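Local atomic coordinates of outer membrane protein OMP121 (Bacteroides thetaiotaomicron, PDB entry 5FQ8), a protein that probably imports nutrients across the outer membrane as a TonB-dependent receptor of the cell surface. Residues B[466-470]-B[471-475]; B[418-421]-B[422-426]; B[679-682]-B[683-687]; B[709-713]-B[714-718]. All blocks are in the same frame, centred on the assembly; numbering follows the deposited sequence.

Interaction 1 of 4, residues B[466-470]-B[471-475]; sequences NMPVN and DFNIN
Met467 and Ile474 pair across the firm part of this hairpin of strands 446-469 and 472-495, where 466-469 and 472-475 run antiparallel, their directions 164° apart. Met467 N donates to Ile474 O over 3.0 Å and Ile474 N to Met467 O over 3.1 Å. A supporting contact brings Asn466 CA to 3.2 Å from Ile474 O. Asn475 OD1 is gripped by Asn464 of the same hairpin, and the side chain of Ile474 packs on Phe530 of the next strand.

Toward the tip the pairing slackens. A type I' turn runs from Val469 to Phe472, with Asn470 and Asp471 at its exposed corners, both at positive phi. Val469 CG2 meets Phe472 CB at 3.6 Å, one of few side-chain contacts there. With Phe472 CG anti to its own carbonyl carbon (chi1 -73°), Val469 meets Phe472 mainly at CB, and the ring packs edge-to-face with Trp534.

Met467, Val469, Phe472 and Ile474 share one face, while Asn466, Pro468, Asn473 and Asn475 share the other. The chemistry thus implies a ladder held mainly by backbone polarity, with an apolar side and an amide-rich side.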
loop_
_atom_site.group_PDB
_atom_site.type_symbol
_atom_site.label_atom_id
_atom_site.label_comp_id
_atom_site.label_asym_id
_atom_site.label_seq_id
_atom_site.Cartn_x
_atom_site.Cartn_y
_atom_site.Cartn_z
ATOM N N ASN B 466 54.804 0.957 -20.827
ATOM C CA ASN B 466 55.810 1.483 -19.906
ATOM C C ASN B 466 57.202 1.098 -20.387
ATOM O O ASN B 466 57.559 -0.084 -20.378
ATOM C CB ASN B 466 55.570 0.975 -18.488
ATOM C CG ASN B 466 56.390 1.717 -17.465
ATOM O OD1 ASN B 466 57.507 2.134 -17.742
ATOM N ND2 ASN B 466 55.838 1.896 -16.273
ATOM N N MET B 467 58.002 2.097 -20.764
ATOM C CA MET B 467 59.310 1.828 -21.327
ATOM C C MET B 467 60.324 2.906 -20.970
ATOM O O MET B 467 60.077 4.085 -21.262
ATOM C CB MET B 467 59.220 1.711 -22.841
ATOM C CG MET B 467 60.562 1.754 -23.515
ATOM S SD MET B 467 60.449 2.287 -25.216
ATOM C CE MET B 467 60.033 0.770 -26.035
ATOM N N PRO B 468 61.462 2.543 -20.379
ATOM C CA PRO B 468 62.507 3.534 -20.114
ATOM C C PRO B 468 63.384 3.781 -21.323
ATOM O O PRO B 468 63.728 2.859 -22.059
ATOM C CB PRO B 468 63.316 2.886 -18.986
ATOM C CG PRO B 468 63.132 1.438 -19.189
ATOM C CD PRO B 468 61.722 1.273 -19.676
ATOM N N VAL B 469 63.731 5.049 -21.539
ATOM C CA VAL B 469 64.731 5.436 -22.539
ATOM C C VAL B 469 65.682 6.446 -21.911
ATOM O O VAL B 469 65.244 7.346 -21.193
ATOM C CB VAL B 469 64.085 6.016 -23.815
ATOM C CG1 VAL B 469 63.016 5.092 -24.332
ATOM C CG2 VAL B 469 63.512 7.388 -23.559
ATOM N N ASN B 470 66.984 6.276 -22.156
ATOM C CA ASN B 470 68.061 7.202 -21.792
ATOM C C ASN B 470 67.759 8.077 -20.585
ATOM O O ASN B 470 67.773 9.307 -20.710
ATOM C CB ASN B 470 68.397 8.128 -22.968
ATOM C CG ASN B 470 68.566 7.393 -24.273
ATOM O OD1 ASN B 470 69.004 6.247 -24.308
ATOM N ND2 ASN B 470 68.210 8.059 -25.367
ATOM N N ASP B 471 67.465 7.453 -19.437
ATOM C CA ASP B 471 67.116 8.126 -18.180
ATOM C C ASP B 471 65.661 8.560 -18.149
ATOM O O ASP B 471 65.073 8.666 -17.072
ATOM C CB ASP B 471 67.992 9.350 -17.887
ATOM C CG ASP B 471 69.448 9.044 -17.951
ATOM O OD1 ASP B 471 69.896 8.174 -17.170
ATOM O OD2 ASP B 471 70.149 9.681 -18.764
ATOM N N PHE B 472 65.077 8.841 -19.303
ATOM C CA PHE B 472 63.659 9.143 -19.328
ATOM C C PHE B 472 62.844 7.908 -18.964
ATOM O O PHE B 472 63.358 6.798 -18.830
ATOM C CB PHE B 472 63.237 9.643 -20.703
ATOM C CG PHE B 472 63.702 11.021 -21.005
ATOM C CD1 PHE B 472 63.086 12.105 -20.432
ATOM C CD2 PHE B 472 64.746 11.232 -21.876
ATOM C CE1 PHE B 472 63.493 13.378 -20.723
ATOM C CE2 PHE B 472 65.170 12.505 -22.165
ATOM C CZ PHE B 472 64.544 13.582 -21.580
ATOM N N ASN B 473 61.548 8.115 -18.792
ATOM C CA ASN B 473 60.631 7.003 -18.621
ATOM C C ASN B 473 59.285 7.430 -19.163
ATOM O O ASN B 473 58.848 8.556 -18.926
ATOM C CB ASN B 473 60.512 6.573 -17.159
ATOM C CG ASN B 473 60.166 5.113 -17.019
ATOM O OD1 ASN B 473 59.576 4.523 -17.917
ATOM N ND2 ASN B 473 60.538 4.518 -15.892
ATOM N N ILE B 474 58.651 6.531 -19.903
ATOM C CA ILE B 474 57.374 6.788 -20.553
ATOM C C ILE B 474 56.363 5.795 -20.009
ATOM O O ILE B 474 56.646 4.596 -19.946
ATOM C CB ILE B 474 57.493 6.658 -22.080
ATOM C CG1 ILE B 474 58.694 7.441 -22.574
ATOM C CG2 ILE B 474 56.257 7.164 -22.760
ATOM C CD1 ILE B 474 58.902 7.318 -24.041
ATOM N N ASN B 475 55.198 6.289 -19.605
ATOM C CA ASN B 475 54.096 5.416 -19.215
ATOM C C ASN B 475 52.809 5.961 -19.816
ATOM O O ASN B 475 52.310 6.999 -19.376
ATOM C CB ASN B 475 53.980 5.293 -17.700
ATOM C CG ASN B 475 53.002 4.212 -17.283
ATOM O OD1 ASN B 475 51.886 4.137 -17.790
ATOM N ND2 ASN B 475 53.422 3.357 -16.365
#

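Interaction 2 of 4, residues B[418-421]-B[422-426]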
loop_
_atom_site.group_PDB
_atom_site.type_symbol
_atom_site.label_atom_id
_atom_site.label_comp_id
_atom_site.label_asym_id
_atom_site.label_seq_id
_atom_site.Cartn_x
_atom_site.Cartn_y
_atom_site.Cartn_z
ATOM N N PRO B 418 0.890 2.361 16.110
ATOM C CA PRO B 418 -0.405 1.785 16.473
ATOM C C PRO B 418 -1.560 2.726 16.196
ATOM O O PRO B 418 -1.405 3.930 15.999
ATOM C CB PRO B 418 -0.277 1.534 17.977
ATOM C CG PRO B 418 1.127 1.764 18.318
ATOM C CD PRO B 418 1.670 2.701 17.302
ATOM N N ASN B 419 -2.748 2.135 16.197
ATOM C CA ASN B 419 -3.999 2.876 16.186
ATOM C C ASN B 419 -4.215 3.378 17.599
ATOM O O ASN B 419 -4.963 2.799 18.388
ATOM C CB ASN B 419 -5.145 1.990 15.732
ATOM C CG ASN B 419 -6.386 2.768 15.434
ATOM O OD1 ASN B 419 -6.811 3.601 16.213
ATOM N ND2 ASN B 419 -6.963 2.515 14.285
ATOM N N LEU B 420 -3.530 4.474 17.914
ATOM C CA LEU B 420 -3.643 5.058 19.242
ATOM C C LEU B 420 -5.070 5.500 19.541
ATOM O O LEU B 420 -5.529 5.402 20.687
ATOM C CB LEU B 420 -2.677 6.229 19.364
ATOM C CG LEU B 420 -1.192 5.917 19.212
ATOM C CD1 LEU B 420 -0.441 7.195 19.121
ATOM C CD2 LEU B 420 -0.686 5.112 20.382
ATOM N N TYR B 421 -5.797 5.965 18.521
ATOM C CA TYR B 421 -7.171 6.401 18.738
ATOM C C TYR B 421 -8.047 5.246 19.196
ATOM O O TYR B 421 -8.766 5.356 20.193
ATOM C CB TYR B 421 -7.739 7.032 17.471
ATOM C CG TYR B 421 -9.101 7.655 17.665
ATOM C CD1 TYR B 421 -9.225 8.949 18.116
ATOM C CD2 TYR B 421 -10.256 6.944 17.414
ATOM C CE1 TYR B 421 -10.443 9.526 18.301
ATOM C CE2 TYR B 421 -11.489 7.515 17.605
ATOM C CZ TYR B 421 -11.574 8.811 18.051
ATOM O OH TYR B 421 -12.795 9.408 18.238
ATOM N N ALA B 422 -8.001 4.125 18.479
ATOM C CA ALA B 422 -8.853 3.003 18.832
ATOM C C ALA B 422 -8.574 2.503 20.234
ATOM O O ALA B 422 -9.496 2.143 20.970
ATOM C CB ALA B 422 -8.660 1.871 17.837
ATOM N N LEU B 423 -7.307 2.496 20.630
ATOM C CA LEU B 423 -6.931 1.868 21.883
ATOM C C LEU B 423 -7.209 2.746 23.085
ATOM O O LEU B 423 -7.601 2.245 24.140
ATOM C CB LEU B 423 -5.457 1.522 21.861
ATOM C CG LEU B 423 -5.010 0.446 20.911
ATOM C CD1 LEU B 423 -3.512 0.452 20.896
ATOM C CD2 LEU B 423 -5.526 -0.843 21.445
ATOM N N TYR B 424 -6.988 4.043 22.973
ATOM C CA TYR B 424 -6.891 4.837 24.177
ATOM C C TYR B 424 -7.771 6.072 24.197
ATOM O O TYR B 424 -7.818 6.740 25.233
ATOM C CB TYR B 424 -5.419 5.242 24.426
ATOM C CG TYR B 424 -4.454 4.065 24.437
ATOM C CD1 TYR B 424 -4.538 3.075 25.402
ATOM C CD2 TYR B 424 -3.471 3.941 23.474
ATOM C CE1 TYR B 424 -3.668 2.003 25.405
ATOM C CE2 TYR B 424 -2.612 2.875 23.469
ATOM C CZ TYR B 424 -2.708 1.909 24.432
ATOM O OH TYR B 424 -1.826 0.844 24.415
ATOM N N TYR B 425 -8.502 6.376 23.125
ATOM C CA TYR B 425 -9.200 7.657 23.076
ATOM C C TYR B 425 -10.451 7.669 23.941
ATOM O O TYR B 425 -10.643 8.579 24.751
ATOM C CB TYR B 425 -9.559 8.021 21.644
ATOM C CG TYR B 425 -10.263 9.339 21.601
ATOM C CD1 TYR B 425 -9.566 10.518 21.825
ATOM C CD2 TYR B 425 -11.632 9.414 21.365
ATOM C CE1 TYR B 425 -10.198 11.729 21.799
ATOM C CE2 TYR B 425 -12.271 10.623 21.332
ATOM C CZ TYR B 425 -11.550 11.779 21.556
ATOM O OH TYR B 425 -12.178 12.993 21.532
ATOM N N GLU B 426 -11.325 6.689 23.765
ATOM C CA GLU B 426 -12.603 6.699 24.463
ATOM C C GLU B 426 -12.416 6.485 25.956
ATOM O O GLU B 426 -11.849 5.479 26.378
ATOM C CB GLU B 426 -13.502 5.617 23.902
ATOM C CG GLU B 426 -14.797 5.452 24.651
ATOM C CD GLU B 426 -15.470 4.141 24.358
ATOM O OE1 GLU B 426 -15.370 3.665 23.213
ATOM O OE2 GLU B 426 -16.085 3.580 25.284
#
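An N-capped helical turn, residues 420-424, opens the long connection that follows strand 398-417, and Asn419 is its cap. Asn419 OD1 accepts from Ala422 N over 2.6 Å, the donor tilted 30° from the plane of the amide. That reach depends on a chi1 of -168°, which sets CG opposite the backbone nitrogen and brings the amide alongside the Ala422 methyl. The other end of the amide, ND2, is taken by Leu497 O, so both ends of the capping group are held.

Behind the cap, the carbonyls of Asn419, Leu420 and Tyr421 accept in turn from the amides of Leu423, Tyr424 and Tyr425, the last at 3.1 Å from Tyr425 N to Tyr421 O. Four residues apart, Tyr421 and Tyr425 form an offset stack, ring centroids 4.4 Å apart and planes at 18°. Tyr421 CE1 lies over a face of the Tyr425 ring near its rim, while Tyr425 CB sits over a face of the Tyr421 ring, 3.9 Å from its centroid, as a CH-pi contact. An alanine at Tyr425 would keep that CB but is likely to leave the Tyr421 ring without its stacking partner and freer to turn.

Tyr424 OH bonds to Tyr370 OH, tying the turn to helix 368-374. Asn419 accepting from the amide of Ala422 is the classic asparagine N-cap of a helix start, here on the short helix 420-424.

Interaction 3 of 4, residues B[679-682]-B[683-687]; sequences LAMD and PASGY
Asp682 O is met by two groups of Ser685. The backbone Ser685 N donates to it over 2.8 Å, nearly straight at 168°. The hydroxyl Ser685 OG also points at this oxygen, but the modelled separation is too short to be trusted as a length. A chi1 of 48° sets OG between the backbone nitrogen and carbonyl carbon of Ser685, and this turns the hydroxyl back toward Asp682.

The carboxylate of Asp682 works alongside. Asp682 OD1 accepts from Ala684 N at 3.0 Å, met from above the carboxylate plane, while Asp682 OD2 lies 3.2 Å from the Ala684 methyl, CB. A side-chain oxygen bonded to the amide two residues on defines an Asx turn, and here it is superposed on the backbone turn closed by Ser685 N, starting in the short link, Met681 and Asp682, between strand 661-680 and the 3-10 segment 683-685. The turning continues as Gly686 N bonds to Pro683 O over 2.9 Å, and Gly686 itself has a positive phi of 99°, at which a side chain would run into the carbonyl oxygen of Ser685.

Both carboxylate oxygens have further hydrogen-bond partners on the chain of another protein, an aromatic side chain at OD1 and a polar one at OD2; this cluster of bonds would probably favour the charged form of Asp682. Ala684 and Ser685 also form backbone hydrogen bonds with that chain. On the flank, the extended Met681 side chain runs past Ser685 OG, its CG 3.8 Å away, and packs on Leu738. The side chain of Tyr687 lies about 6 Å from a bound magnesium ion.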
loop_
_atom_site.group_PDB
_atom_site.type_symbol
_atom_site.label_atom_id
_atom_site.label_comp_id
_atom_site.label_asym_id
_atom_site.label_seq_id
_atom_site.Cartn_x
_atom_site.Cartn_y
_atom_site.Cartn_z
ATOM N N LEU B 679 16.632 24.925 -10.342
ATOM C CA LEU B 679 16.715 26.251 -9.748
ATOM C C LEU B 679 15.339 26.821 -9.441
ATOM O O LEU B 679 14.426 26.728 -10.256
ATOM C CB LEU B 679 17.446 27.183 -10.703
ATOM C CG LEU B 679 17.908 28.507 -10.142
ATOM C CD1 LEU B 679 18.764 28.230 -8.942
ATOM C CD2 LEU B 679 18.680 29.223 -11.208
ATOM N N ALA B 680 15.206 27.458 -8.280
ATOM C CA ALA B 680 13.906 27.974 -7.859
ATOM C C ALA B 680 13.395 29.051 -8.805
ATOM O O ALA B 680 14.167 29.812 -9.386
ATOM C CB ALA B 680 13.980 28.529 -6.442
ATOM N N MET B 681 12.074 29.100 -8.958
ATOM C CA MET B 681 11.416 29.972 -9.919
ATOM C C MET B 681 10.056 30.374 -9.377
ATOM O O MET B 681 9.463 29.662 -8.560
ATOM C CB MET B 681 11.255 29.280 -11.262
ATOM C CG MET B 681 11.001 30.167 -12.425
ATOM S SD MET B 681 11.170 29.158 -13.851
ATOM C CE MET B 681 10.986 30.299 -15.144
ATOM N N ASP B 682 9.572 31.519 -9.843
ATOM C CA ASP B 682 8.293 32.056 -9.397
ATOM C C ASP B 682 7.157 31.144 -9.835
ATOM O O ASP B 682 6.963 30.937 -11.042
ATOM C CB ASP B 682 8.103 33.471 -9.947
ATOM C CG ASP B 682 6.736 34.066 -9.629
ATOM O OD1 ASP B 682 6.016 33.569 -8.740
ATOM O OD2 ASP B 682 6.390 35.067 -10.286
ATOM N N PRO B 683 6.402 30.593 -8.920
ATOM C CA PRO B 683 5.282 29.741 -9.304
ATOM C C PRO B 683 4.337 30.403 -10.293
ATOM O O PRO B 683 3.628 29.721 -11.035
ATOM C CB PRO B 683 4.599 29.470 -7.966
ATOM C CG PRO B 683 5.687 29.556 -6.989
ATOM C CD PRO B 683 6.601 30.617 -7.465
ATOM N N ALA B 684 4.324 31.730 -10.325
ATOM C CA ALA B 684 3.459 32.415 -11.269
ATOM C C ALA B 684 3.826 32.094 -12.702
ATOM O O ALA B 684 3.035 32.359 -13.611
ATOM C CB ALA B 684 3.518 33.915 -11.046
ATOM N N SER B 685 5.010 31.550 -12.924
ATOM C CA SER B 685 5.420 31.182 -14.262
ATOM C C SER B 685 4.773 29.905 -14.724
ATOM O O SER B 685 4.911 29.556 -15.895
ATOM C CB SER B 685 6.928 31.013 -14.306
ATOM O OG SER B 685 7.321 30.203 -13.225
ATOM N N GLY B 686 4.093 29.204 -13.834
ATOM C CA GLY B 686 3.564 27.896 -14.125
ATOM C C GLY B 686 4.412 26.758 -13.615
ATOM O O GLY B 686 3.933 25.626 -13.567
ATOM N N TYR B 687 5.650 27.023 -13.240
ATOM C CA TYR B 687 6.535 26.025 -12.674
ATOM C C TYR B 687 7.204 26.609 -11.441
ATOM O O TYR B 687 7.323 27.824 -11.311
ATOM C CB TYR B 687 7.570 25.591 -13.691
ATOM C CG TYR B 687 7.017 25.124 -15.018
ATOM C CD1 TYR B 687 6.528 26.025 -15.951
ATOM C CD2 TYR B 687 7.018 23.784 -15.351
ATOM C CE1 TYR B 687 6.046 25.598 -17.168
ATOM C CE2 TYR B 687 6.537 23.353 -16.561
ATOM C CZ TYR B 687 6.055 24.264 -17.462
ATOM O OH TYR B 687 5.580 23.823 -18.666
#

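Interaction 4 of 4, residues B[709-713]-B[714-718]; sequences TPIRT and KDFSW
Pro710 rests its CG on a face of the Trp718 indole, crossing it at about a right angle. The bump sits off-centre, toward CE3, which is 3.5 Å from Pro710 CG; measured to the centroid of the six-membered ring, this CH-pi contact spans 3.9 Å.

Ile711 fills the hollow between two aromatic rims. Its CG2, opposite the backbone nitrogen, meets Phe716 CD2 at the ring edge, 3.8 Å away, while CG1, turned beside that nitrogen by a chi1 of -59°, meets Trp718 CE3 at 4.1 Å, also at the edge. One branched side chain thereby touches both rings, one branch to each. In the backbone, Trp718 N bonds to Ile711 O at 3.1 Å, and nearer the bend Thr713 N bonds to Phe716 O at 2.7 Å. Thr713 OG1 weakly accepts from Asp715 N, and Asp715 has a second cation, Lys813, besides the neighbouring Lys714.

Trp718 NE1 reaches Thr808 on strand 802-812. A leucine in place of Trp718 would probably leave Thr808 without this donor and Pro710 without the flat surface it lies on.

With Thr713, Lys714 and Asp715 linking strands 697-712 and 716-731, this is the tight beta hairpin typical of short turns in outer-membrane barrels.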
loop_
_atom_site.group_PDB
_atom_site.type_symbol
_atom_site.label_atom_id
_atom_site.label_comp_id
_atom_site.label_asym_id
_atom_site.label_seq_id
_atom_site.Cartn_x
_atom_site.Cartn_y
_atom_site.Cartn_z
ATOM N N THR B 709 58.919 13.548 14.916
ATOM C CA THR B 709 59.167 12.582 15.982
ATOM C C THR B 709 60.206 13.181 16.912
ATOM O O THR B 709 61.397 12.880 16.798
ATOM C CB THR B 709 59.617 11.236 15.419
ATOM O OG1 THR B 709 58.773 10.872 14.322
ATOM C CG2 THR B 709 59.493 10.182 16.471
ATOM N N PRO B 710 59.788 14.035 17.845
ATOM C CA PRO B 710 60.762 14.736 18.689
ATOM C C PRO B 710 61.633 13.832 19.545
ATOM O O PRO B 710 62.741 14.234 19.920
ATOM C CB PRO B 710 59.870 15.632 19.556
ATOM C CG PRO B 710 58.534 15.007 19.513
ATOM C CD PRO B 710 58.422 14.493 18.119
ATOM N N ILE B 711 61.184 12.633 19.885
ATOM C CA ILE B 711 61.985 11.711 20.673
ATOM C C ILE B 711 61.927 10.349 20.017
ATOM O O ILE B 711 60.862 9.907 19.584
ATOM C CB ILE B 711 61.513 11.635 22.136
ATOM C CG1 ILE B 711 61.585 12.999 22.802
ATOM C CG2 ILE B 711 62.383 10.697 22.913
ATOM C CD1 ILE B 711 61.292 12.929 24.261
ATOM N N ARG B 712 63.073 9.682 19.946
ATOM C CA ARG B 712 63.150 8.365 19.325
ATOM C C ARG B 712 64.338 7.648 19.934
ATOM O O ARG B 712 65.479 8.027 19.671
ATOM C CB ARG B 712 63.307 8.504 17.823
ATOM C CG ARG B 712 62.918 7.305 16.978
ATOM C CD ARG B 712 62.144 7.811 15.756
ATOM N NE ARG B 712 62.293 7.031 14.527
ATOM C CZ ARG B 712 63.421 6.907 13.841
ATOM N NH1 ARG B 712 64.522 7.502 14.271
ATOM N NH2 ARG B 712 63.441 6.176 12.734
ATOM N N THR B 713 64.078 6.647 20.762
ATOM C CA THR B 713 65.145 5.773 21.222
ATOM C C THR B 713 64.846 4.352 20.770
ATOM O O THR B 713 64.060 4.148 19.840
ATOM C CB THR B 713 65.310 5.852 22.741
ATOM O OG1 THR B 713 64.274 5.119 23.393
ATOM C CG2 THR B 713 65.265 7.275 23.203
ATOM N N LYS B 714 65.467 3.359 21.404
ATOM C CA LYS B 714 65.219 1.981 21.003
ATOM C C LYS B 714 63.856 1.517 21.486
ATOM O O LYS B 714 63.135 0.831 20.757
ATOM C CB LYS B 714 66.334 1.074 21.532
ATOM C CG LYS B 714 66.087 -0.424 21.405
ATOM C CD LYS B 714 66.030 -1.084 22.775
ATOM C CE LYS B 714 65.730 -2.576 22.679
ATOM N NZ LYS B 714 65.443 -3.173 24.015
ATOM N N ASP B 715 63.467 1.923 22.689
ATOM C CA ASP B 715 62.231 1.468 23.307
ATOM C C ASP B 715 61.158 2.543 23.417
ATOM O O ASP B 715 60.098 2.273 23.981
ATOM C CB ASP B 715 62.520 0.914 24.705
ATOM C CG ASP B 715 63.254 -0.392 24.665
ATOM O OD1 ASP B 715 63.066 -1.132 23.690
ATOM O OD2 ASP B 715 64.023 -0.681 25.600
ATOM N N PHE B 716 61.385 3.747 22.908
ATOM C CA PHE B 716 60.412 4.811 23.114
ATOM C C PHE B 716 60.442 5.788 21.958
ATOM O O PHE B 716 61.512 6.269 21.572
ATOM C CB PHE B 716 60.666 5.561 24.419
ATOM C CG PHE B 716 59.734 6.709 24.632
ATOM C CD1 PHE B 716 58.427 6.488 24.999
ATOM C CD2 PHE B 716 60.158 8.004 24.455
ATOM C CE1 PHE B 716 57.558 7.543 25.193
ATOM C CE2 PHE B 716 59.297 9.059 24.646
ATOM C CZ PHE B 716 57.997 8.830 25.016
ATOM N N SER B 717 59.266 6.089 21.429
ATOM C CA SER B 717 59.115 7.120 20.421
ATOM C C SER B 717 57.900 7.974 20.756
ATOM O O SER B 717 56.937 7.510 21.366
ATOM C CB SER B 717 59.016 6.523 19.005
ATOM O OG SER B 717 57.897 5.672 18.842
ATOM N N TRP B 718 57.986 9.244 20.389
ATOM C CA TRP B 718 56.919 10.211 20.589
ATOM C C TRP B 718 56.747 10.966 19.292
ATOM O O TRP B 718 57.696 11.577 18.805
ATOM C CB TRP B 718 57.238 11.183 21.717
ATOM C CG TRP B 718 56.258 12.316 21.829
ATOM C CD1 TRP B 718 54.945 12.306 21.473
ATOM C CD2 TRP B 718 56.521 13.637 22.325
ATOM N NE1 TRP B 718 54.374 13.522 21.724
ATOM C CE2 TRP B 718 55.322 14.359 22.245
ATOM C CE3 TRP B 718 57.652 14.271 22.834
ATOM C CZ2 TRP B 718 55.219 15.678 22.648
ATOM C CZ3 TRP B 718 57.548 15.577 23.233
ATOM C CH2 TRP B 718 56.340 16.269 23.137
#

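In the fold
Interactions 1 and 4 are both tips of barrel hairpins, about 41 Å apart between centres, and probably mark the periplasmic rim, where barrel turns of this family are short. Interactions 2 and 3 belong instead to longer connections, consistent with the external side, with centres about 43 Å apart. Interaction 1 lies across the chain's centre from interaction 2, about 79 Å between centres, although strand 446-469 is the next element after helix 420-424. Likewise interactions 3 and 4 lie about 65 Å apart, even though their strands 661-680 and 697-712 are neighbours. Only interaction 3 approaches an annotated site, the magnesium ion bound at Ala631 and Asn633.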